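PDB 4U49: pectate lyase, which probably cleaves polygalacturonate and methylated pectins by calcium-dependent elimination, acting within the chain and leaving unsaturated galacturonosyl ends. Local coordinates for residues A[231-245]-A[262-275]. Numbering follows the deposited sequence.
Sequences QNAKNSHTIVQGNFT and NNGGPRNLTIISAT. Unlike the reference sequence in segment 231-245: Asn-243 (reference Lys).
Strands 236-241 and 267-271 run parallel, their axes 4.7 Å apart at an angle of 10°, joined by backbone bonds running from Asn-268 N to Ser-236 O at one end to Ile-272 N to Val-240 O at the other; a second parallel pairing, shifted by one residue, follows at Phe-244 and Ala-274. On the side of His-237 and Ile-239, CG of His-237 lies anti to the backbone N (chi1 -167°), and the ring reaches across to strand 267-271, its edge meeting Thr-270 with NE2 2.6 Å from OG1, while Ile-239 CG1 lies over one ring face, toward its rim. Successive coils of a right-handed parallel beta-helix, the fold of polysaccharide lyase family 3, stack in this way, with strands 206-210 and 294-301 continuing the order on either side. Toward the interior, Val-240 CG1 packs 4.0 Å from Ala-274 CB. Gln-231 also enters here, its NE2 donating to Asn-268 O (3.2 Å) from the face of that carbonyl opposite to Thr-238 N. The extended Arg-267 sends NE to Asn-232 O (3.1 Å), which lies near the guanidinium plane; NH1 and NH2 both grip Asn-263 OD1, NH1 also bonds Ser-256, and Gly-264 O sits over the centre of one face. Where both chains turn between the pairings, Ser-273 OG accepts from Asn-243 N (2.9 Å); just beyond, Thr-275 OG1 donates to an in-plane lone pair of Asn-243 OD1 at 2.6 Å.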
# COMPACT_ATOMS: atom_id res chain seq x y z
N GLN A 231 -6.40 -10.58 4.65
CA GLN A 231 -7.74 -10.62 4.07
C GLN A 231 -8.40 -11.98 4.32
O GLN A 231 -8.35 -12.88 3.48
CB GLN A 231 -7.70 -10.35 2.56
CG GLN A 231 -9.06 -10.16 1.91
CD GLN A 231 -8.97 -9.83 0.41
OE1 GLN A 231 -8.05 -9.14 -0.02
NE2 GLN A 231 -9.92 -10.35 -0.38
N ASN A 232 -9.03 -12.13 5.48
CA ASN A 232 -9.55 -13.42 5.89
C ASN A 232 -10.99 -13.66 5.45
O ASN A 232 -11.42 -14.80 5.29
CB ASN A 232 -9.44 -13.55 7.40
CG ASN A 232 -8.04 -13.95 7.84
OD1 ASN A 232 -7.40 -13.25 8.63
ND2 ASN A 232 -7.55 -15.08 7.32
N ALA A 233 -11.73 -12.57 5.24
CA ALA A 233 -13.12 -12.68 4.81
C ALA A 233 -13.22 -13.19 3.38
O ALA A 233 -12.34 -12.94 2.55
CB ALA A 233 -13.82 -11.34 4.94
N LYS A 234 -14.29 -13.93 3.11
CA LYS A 234 -14.61 -14.37 1.76
C LYS A 234 -15.52 -13.34 1.11
O LYS A 234 -16.04 -12.46 1.80
CB LYS A 234 -15.28 -15.75 1.77
CG LYS A 234 -14.64 -16.73 2.74
CD LYS A 234 -15.39 -18.05 2.76
CE LYS A 234 -14.85 -18.99 3.82
NZ LYS A 234 -15.09 -18.51 5.21
N ASN A 235 -15.71 -13.44 -0.20
CA ASN A 235 -16.48 -12.46 -0.95
C ASN A 235 -15.96 -11.05 -0.66
O ASN A 235 -16.73 -10.11 -0.47
CB ASN A 235 -17.97 -12.57 -0.61
CG ASN A 235 -18.48 -13.99 -0.69
OD1 ASN A 235 -18.84 -14.60 0.32
ND2 ASN A 235 -18.51 -14.54 -1.90
N SER A 236 -14.64 -10.95 -0.59
CA SER A 236 -13.96 -9.72 -0.23
C SER A 236 -12.99 -9.32 -1.33
O SER A 236 -12.52 -10.17 -2.09
CB SER A 236 -13.22 -9.88 1.10
OG SER A 236 -12.22 -10.88 0.99
N HIS A 237 -12.68 -8.03 -1.41
CA HIS A 237 -11.83 -7.52 -2.47
C HIS A 237 -10.90 -6.43 -1.95
O HIS A 237 -11.35 -5.43 -1.40
CB HIS A 237 -12.70 -6.97 -3.61
CG HIS A 237 -11.94 -6.69 -4.86
ND1 HIS A 237 -12.47 -5.94 -5.90
CD2 HIS A 237 -10.70 -7.06 -5.27
CE1 HIS A 237 -11.59 -5.86 -6.88
NE2 HIS A 237 -10.51 -6.53 -6.52
N THR A 238 -9.60 -6.64 -2.11
CA THR A 238 -8.62 -5.61 -1.80
C THR A 238 -8.06 -5.04 -3.10
O THR A 238 -7.63 -5.79 -3.98
CB THR A 238 -7.47 -6.13 -0.92
OG1 THR A 238 -7.98 -6.49 0.37
CG2 THR A 238 -6.40 -5.06 -0.76
N ILE A 239 -8.10 -3.72 -3.21
CA ILE A 239 -7.60 -3.01 -4.38
C ILE A 239 -6.39 -2.15 -4.01
O ILE A 239 -6.43 -1.41 -3.03
CB ILE A 239 -8.69 -2.11 -5.01
CG1 ILE A 239 -9.92 -2.93 -5.39
CG2 ILE A 239 -8.14 -1.36 -6.22
CD1 ILE A 239 -11.05 -2.10 -5.98
N VAL A 240 -5.33 -2.28 -4.79
CA VAL A 240 -4.11 -1.49 -4.59
C VAL A 240 -3.87 -0.60 -5.81
O VAL A 240 -3.65 -1.11 -6.91
CB VAL A 240 -2.88 -2.40 -4.37
CG1 VAL A 240 -1.62 -1.57 -4.27
CG2 VAL A 240 -3.07 -3.26 -3.12
N GLN A 241 -3.90 0.71 -5.61
CA GLN A 241 -3.76 1.65 -6.73
C GLN A 241 -2.93 2.88 -6.34
O GLN A 241 -2.42 2.98 -5.23
CB GLN A 241 -5.14 2.07 -7.25
CG GLN A 241 -5.96 2.91 -6.28
CD GLN A 241 -7.42 3.03 -6.68
OE1 GLN A 241 -8.10 2.03 -6.88
NE2 GLN A 241 -7.91 4.26 -6.81
N GLY A 242 -2.79 3.81 -7.28
CA GLY A 242 -2.05 5.04 -7.03
C GLY A 242 -0.56 4.81 -6.81
O GLY A 242 0.11 5.64 -6.18
N ASN A 243 -0.05 3.70 -7.33
CA ASN A 243 1.36 3.33 -7.20
C ASN A 243 1.81 3.23 -5.75
O ASN A 243 2.88 3.73 -5.39
CB ASN A 243 2.24 4.33 -7.96
CG ASN A 243 3.60 3.76 -8.29
OD1 ASN A 243 3.79 2.54 -8.30
ND2 ASN A 243 4.56 4.64 -8.57
N PHE A 244 0.98 2.60 -4.92
CA PHE A 244 1.35 2.20 -3.57
C PHE A 244 2.72 1.54 -3.60
O PHE A 244 2.98 0.68 -4.44
CB PHE A 244 0.28 1.24 -3.01
CG PHE A 244 0.68 0.55 -1.73
CD1 PHE A 244 0.76 1.24 -0.54
CD2 PHE A 244 0.92 -0.82 -1.73
CE1 PHE A 244 1.11 0.58 0.64
CE2 PHE A 244 1.27 -1.48 -0.56
CZ PHE A 244 1.36 -0.78 0.62
N THR A 245 3.62 1.98 -2.72
CA THR A 245 5.02 1.59 -2.81
C THR A 245 5.55 0.89 -1.56
O THR A 245 5.42 1.40 -0.44
CB THR A 245 5.92 2.81 -3.11
OG1 THR A 245 5.57 3.36 -4.38
CG2 THR A 245 7.40 2.41 -3.12
N ASN A 262 -12.46 -22.92 8.66
CA ASN A 262 -13.56 -22.49 7.80
C ASN A 262 -13.02 -21.80 6.55
O ASN A 262 -13.50 -20.74 6.14
CB ASN A 262 -14.50 -21.55 8.57
CG ASN A 262 -15.75 -21.19 7.79
OD1 ASN A 262 -16.25 -21.99 7.00
ND2 ASN A 262 -16.24 -19.97 7.98
N ASN A 263 -12.01 -22.41 5.94
CA ASN A 263 -11.37 -21.83 4.76
C ASN A 263 -12.30 -21.88 3.56
O ASN A 263 -13.16 -22.75 3.46
CB ASN A 263 -10.06 -22.55 4.45
CG ASN A 263 -9.06 -21.66 3.74
OD1 ASN A 263 -9.31 -20.46 3.55
ND2 ASN A 263 -7.93 -22.22 3.36
N GLY A 264 -12.11 -20.94 2.64
CA GLY A 264 -12.93 -20.88 1.44
C GLY A 264 -12.69 -19.58 0.72
O GLY A 264 -11.83 -18.79 1.11
N GLY A 265 -13.46 -19.34 -0.34
CA GLY A 265 -13.31 -18.13 -1.13
C GLY A 265 -14.61 -17.70 -1.77
O GLY A 265 -15.68 -18.15 -1.35
N PRO A 266 -14.54 -16.82 -2.78
CA PRO A 266 -13.29 -16.27 -3.30
C PRO A 266 -12.75 -15.10 -2.46
O PRO A 266 -13.53 -14.34 -1.90
CB PRO A 266 -13.68 -15.79 -4.70
CG PRO A 266 -15.11 -15.41 -4.56
CD PRO A 266 -15.71 -16.37 -3.56
N ARG A 267 -11.43 -15.00 -2.38
CA ARG A 267 -10.78 -13.83 -1.83
C ARG A 267 -10.04 -13.16 -2.98
O ARG A 267 -9.17 -13.77 -3.60
CB ARG A 267 -9.81 -14.20 -0.70
CG ARG A 267 -10.45 -14.94 0.46
CD ARG A 267 -9.45 -15.10 1.59
NE ARG A 267 -10.01 -15.83 2.73
CZ ARG A 267 -9.73 -17.09 3.00
NH1 ARG A 267 -8.89 -17.77 2.23
NH2 ARG A 267 -10.27 -17.68 4.06
N ASN A 268 -10.38 -11.91 -3.26
CA ASN A 268 -9.88 -11.26 -4.47
C ASN A 268 -8.91 -10.12 -4.21
O ASN A 268 -9.06 -9.36 -3.25
CB ASN A 268 -11.05 -10.75 -5.31
CG ASN A 268 -11.96 -11.87 -5.77
OD1 ASN A 268 -11.50 -12.95 -6.12
ND2 ASN A 268 -13.26 -11.61 -5.76
N LEU A 269 -7.91 -10.01 -5.08
CA LEU A 269 -6.93 -8.93 -5.03
C LEU A 269 -6.82 -8.28 -6.40
O LEU A 269 -6.71 -8.97 -7.41
CB LEU A 269 -5.56 -9.45 -4.60
CG LEU A 269 -4.41 -8.44 -4.68
CD1 LEU A 269 -4.49 -7.44 -3.52
CD2 LEU A 269 -3.05 -9.12 -4.71
N THR A 270 -6.86 -6.96 -6.44
CA THR A 270 -6.56 -6.26 -7.68
C THR A 270 -5.46 -5.23 -7.46
O THR A 270 -5.61 -4.30 -6.67
CB THR A 270 -7.81 -5.56 -8.26
OG1 THR A 270 -8.82 -6.53 -8.52
CG2 THR A 270 -7.45 -4.84 -9.55
N ILE A 271 -4.35 -5.42 -8.15
CA ILE A 271 -3.28 -4.44 -8.13
C ILE A 271 -3.40 -3.59 -9.38
O ILE A 271 -3.04 -4.03 -10.47
CB ILE A 271 -1.88 -5.08 -8.07
CG1 ILE A 271 -1.73 -5.95 -6.82
CG2 ILE A 271 -0.80 -4.00 -8.10
CD1 ILE A 271 -0.38 -6.64 -6.74
N ILE A 272 -3.94 -2.39 -9.24
CA ILE A 272 -4.05 -1.48 -10.37
C ILE A 272 -2.68 -0.90 -10.69
O ILE A 272 -2.26 -0.84 -11.85
CB ILE A 272 -5.07 -0.35 -10.10
CG1 ILE A 272 -6.45 -0.96 -9.79
CG2 ILE A 272 -5.14 0.60 -11.28
CD1 ILE A 272 -7.57 0.06 -9.68
N SER A 273 -1.96 -0.49 -9.65
CA SER A 273 -0.58 -0.04 -9.79
C SER A 273 0.14 -0.06 -8.45
O SER A 273 -0.40 0.39 -7.44
CB SER A 273 -0.53 1.37 -10.39
OG SER A 273 -1.22 2.29 -9.57
N ALA A 274 1.35 -0.61 -8.45
CA ALA A 274 2.16 -0.69 -7.24
C ALA A 274 3.63 -0.79 -7.60
O ALA A 274 3.98 -1.23 -8.69
CB ALA A 274 1.74 -1.88 -6.39
N THR A 275 4.49 -0.39 -6.67
CA THR A 275 5.93 -0.46 -6.85
C THR A 275 6.59 -1.13 -5.65
O THR A 275 6.28 -0.80 -4.51
CB THR A 275 6.56 0.93 -7.04
OG1 THR A 275 6.14 1.48 -8.30
CG2 THR A 275 8.08 0.85 -7.01